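Local structure of acyltransferase (Streptococcus pneumoniae, 5UG1) at residues Y111-A116 with D126-A131. The protein is the C-terminal catalytic domain of the peptidoglycan O-acetyltransferase OatA, which transfers acetyl groups to hydroxyls of peptidoglycan. Numbering follows the deposited sequence.
Sequences YMRELA and DWNQVA. With NA (sodium ion), chain C.
R113 on helix 102-118 reaches D126 at the start of helix 127-132, where the two backbones come nearest with 8.0 Å between the CA atoms of R113 and D126, and the hydrogen bonds across the contact run between side chains. The R113 chain runs extended from CG to NE and crosses the D126 side chain at about a right angle. Its guanidinium grips the carboxylate side-on, as a bidentate salt bridge: R113 NE lies 2.7 Å from D126 OD2, and R113 NH2 donates to D126 OD1 at 3.0 Å. Both bonds use the syn side of the carboxylate, but the two planes are twisted 40° apart. R113 NH2 also donates to N128 OD1 at 2.8 Å; this bond is more bent, and the donor sits above the amide's carbonyl plane, although N128 OD1 lies in the guanidinium plane. With CG anti to the backbone N (chi1 -154°), the D126 carboxylate also caps the helix: D126 OD1 accepts from Q129 N at 3.1 Å, approached from above the carboxylate plane. T91 OG1 is a further partner of D126 OD1, while the N128 amide is fixed by E106, P92 and K132. At the C-terminal end of 111-116, A116 O binds the sodium ion at 2.3 Å, together with the backbone oxygens of T119 and I122 and two waters. The arrangement is a helix N-cap aspartate that also forms a bidentate salt bridge with an arginine of the preceding helix, tying the helix before edge strand 122-125 to the helix after it in an atypical alpha/beta hydrolase fold.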
loop_
_atom_site.group_PDB
_atom_site.type_symbol
_atom_site.label_atom_id
_atom_site.label_comp_id
_atom_site.label_asym_id
_atom_site.label_seq_id
_atom_site.Cartn_x
_atom_site.Cartn_y
_atom_site.Cartn_z
ATOM N N TYR A 111 -4.324 -8.951 9.103
ATOM C CA TYR A 111 -3.314 -8.571 10.085
ATOM C C TYR A 111 -2.912 -7.104 9.946
ATOM O O TYR A 111 -2.679 -6.426 10.954
ATOM C CB TYR A 111 -2.092 -9.475 9.935
ATOM C CG TYR A 111 -1.120 -9.361 11.077
ATOM C CD1 TYR A 111 -1.493 -9.744 12.362
ATOM C CD2 TYR A 111 0.163 -8.877 10.880
ATOM C CE1 TYR A 111 -0.623 -9.639 13.414
ATOM C CE2 TYR A 111 1.056 -8.774 11.939
ATOM C CZ TYR A 111 0.649 -9.161 13.205
ATOM O OH TYR A 111 1.505 -9.072 14.280
ATOM N N MET A 112 -2.796 -6.609 8.708
ATOM C CA MET A 112 -2.528 -5.190 8.479
ATOM C C MET A 112 -3.649 -4.322 9.030
ATOM O O MET A 112 -3.393 -3.261 9.604
ATOM C CB MET A 112 -2.346 -4.913 6.985
ATOM C CG MET A 112 -1.193 -5.669 6.330
ATOM S SD MET A 112 -1.272 -5.626 4.530
ATOM C CE MET A 112 -0.935 -3.876 4.271
ATOM N N ARG A 113 -4.903 -4.752 8.860
ATOM C CA ARG A 113 -6.006 -4.042 9.496
ATOM C C ARG A 113 -5.820 -3.983 11.009
ATOM O O ARG A 113 -6.103 -2.953 11.631
ATOM C CB ARG A 113 -7.337 -4.702 9.141
ATOM C CG ARG A 113 -7.708 -4.577 7.661
ATOM C CD ARG A 113 -9.024 -5.275 7.329
ATOM N NE ARG A 113 -9.189 -5.363 5.883
ATOM C CZ ARG A 113 -9.220 -6.496 5.183
ATOM N NH1 ARG A 113 -9.146 -7.676 5.788
ATOM N NH2 ARG A 113 -9.355 -6.449 3.864
ATOM N N GLU A 114 -5.315 -5.066 11.619
ATOM C CA GLU A 114 -5.161 -5.074 13.075
ATOM C C GLU A 114 -4.104 -4.079 13.507
ATOM O O GLU A 114 -4.275 -3.375 14.508
ATOM C CB GLU A 114 -4.808 -6.475 13.580
ATOM C CG GLU A 114 -5.802 -7.528 13.140
ATOM C CD GLU A 114 -5.694 -8.840 13.902
ATOM O OE1 GLU A 114 -4.568 -9.323 14.148
ATOM O OE2 GLU A 114 -6.754 -9.388 14.254
ATOM N N LEU A 115 -3.011 -4.009 12.752
ATOM C CA LEU A 115 -1.940 -3.083 13.069
ATOM C C LEU A 115 -2.406 -1.641 12.920
ATOM O O LEU A 115 -2.097 -0.798 13.766
ATOM C CB LEU A 115 -0.725 -3.368 12.176
ATOM C CG LEU A 115 0.046 -4.657 12.467
ATOM C CD1 LEU A 115 1.187 -4.881 11.456
ATOM C CD2 LEU A 115 0.577 -4.625 13.881
ATOM N N ALA A 116 -3.156 -1.344 11.856
ATOM C CA ALA A 116 -3.639 0.020 11.647
ATOM C C ALA A 116 -4.641 0.425 12.723
ATOM O O ALA A 116 -4.595 1.547 13.234
ATOM C CB ALA A 116 -4.261 0.150 10.258
ATOM N N ASP A 126 -7.625 0.272 2.404
ATOM C CA ASP A 126 -8.095 -1.116 2.296
ATOM C C ASP A 126 -8.456 -1.461 0.848
ATOM O O ASP A 126 -9.617 -1.675 0.477
ATOM C CB ASP A 126 -9.267 -1.356 3.235
ATOM C CG ASP A 126 -9.385 -2.813 3.644
ATOM O OD1 ASP A 126 -8.807 -3.679 2.946
ATOM O OD2 ASP A 126 -10.046 -3.094 4.672
ATOM N N TRP A 127 -7.408 -1.518 0.026
ATOM C CA TRP A 127 -7.558 -1.967 -1.352
ATOM C C TRP A 127 -8.212 -3.344 -1.423
ATOM O O TRP A 127 -9.056 -3.597 -2.293
ATOM C CB TRP A 127 -6.184 -1.979 -2.018
ATOM C CG TRP A 127 -6.123 -2.704 -3.335
ATOM C CD1 TRP A 127 -5.408 -3.833 -3.619
ATOM C CD2 TRP A 127 -6.800 -2.341 -4.542
ATOM N NE1 TRP A 127 -5.601 -4.197 -4.932
ATOM C CE2 TRP A 127 -6.450 -3.293 -5.520
ATOM C CE3 TRP A 127 -7.672 -1.298 -4.894
ATOM C CZ2 TRP A 127 -6.947 -3.238 -6.830
ATOM C CZ3 TRP A 127 -8.159 -1.245 -6.200
ATOM C CH2 TRP A 127 -7.797 -2.209 -7.145
ATOM N N ASN A 128 -7.822 -4.252 -0.524
ATOM C CA ASN A 128 -8.440 -5.574 -0.460
ATOM C C ASN A 128 -9.962 -5.478 -0.396
ATOM O O ASN A 128 -10.673 -6.154 -1.145
ATOM C CB ASN A 128 -7.896 -6.331 0.758
ATOM C CG ASN A 128 -8.496 -7.710 0.913
ATOM O OD1 ASN A 128 -9.585 -7.870 1.471
ATOM N ND2 ASN A 128 -7.776 -8.724 0.436
ATOM N N GLN A 129 -10.481 -4.638 0.500
ATOM C CA GLN A 129 -11.928 -4.498 0.620
ATOM C C GLN A 129 -12.534 -3.865 -0.625
ATOM O O GLN A 129 -13.577 -4.325 -1.106
ATOM C CB GLN A 129 -12.272 -3.680 1.863
ATOM C CG GLN A 129 -13.722 -3.250 1.937
ATOM C CD GLN A 129 -14.050 -2.601 3.268
ATOM O OE1 GLN A 129 -13.182 -2.011 3.913
ATOM N NE2 GLN A 129 -15.303 -2.722 3.695
ATOM N N VAL A 130 -11.895 -2.819 -1.166
ATOM C CA VAL A 130 -12.424 -2.124 -2.341
ATOM C C VAL A 130 -12.412 -3.045 -3.562
ATOM O O VAL A 130 -13.403 -3.138 -4.305
ATOM C CB VAL A 130 -11.629 -0.827 -2.588
ATOM C CG1 VAL A 130 -11.829 -0.298 -4.028
ATOM C CG2 VAL A 130 -12.031 0.236 -1.563
ATOM N N ALA A 131 -11.297 -3.762 -3.765
ATOM C CA ALA A 131 -11.168 -4.669 -4.902
ATOM C C ALA A 131 -12.276 -5.710 -4.933
ATOM O O ALA A 131 -12.760 -6.071 -6.008
ATOM C CB ALA A 131 -9.820 -5.372 -4.861
HETATM NA NA NA C . -4.286 3.816 13.512
HETATM O O HOH W 1 -6.341 3.836 12.330
HETATM O O HOH W 2 -5.168 3.610 15.724
#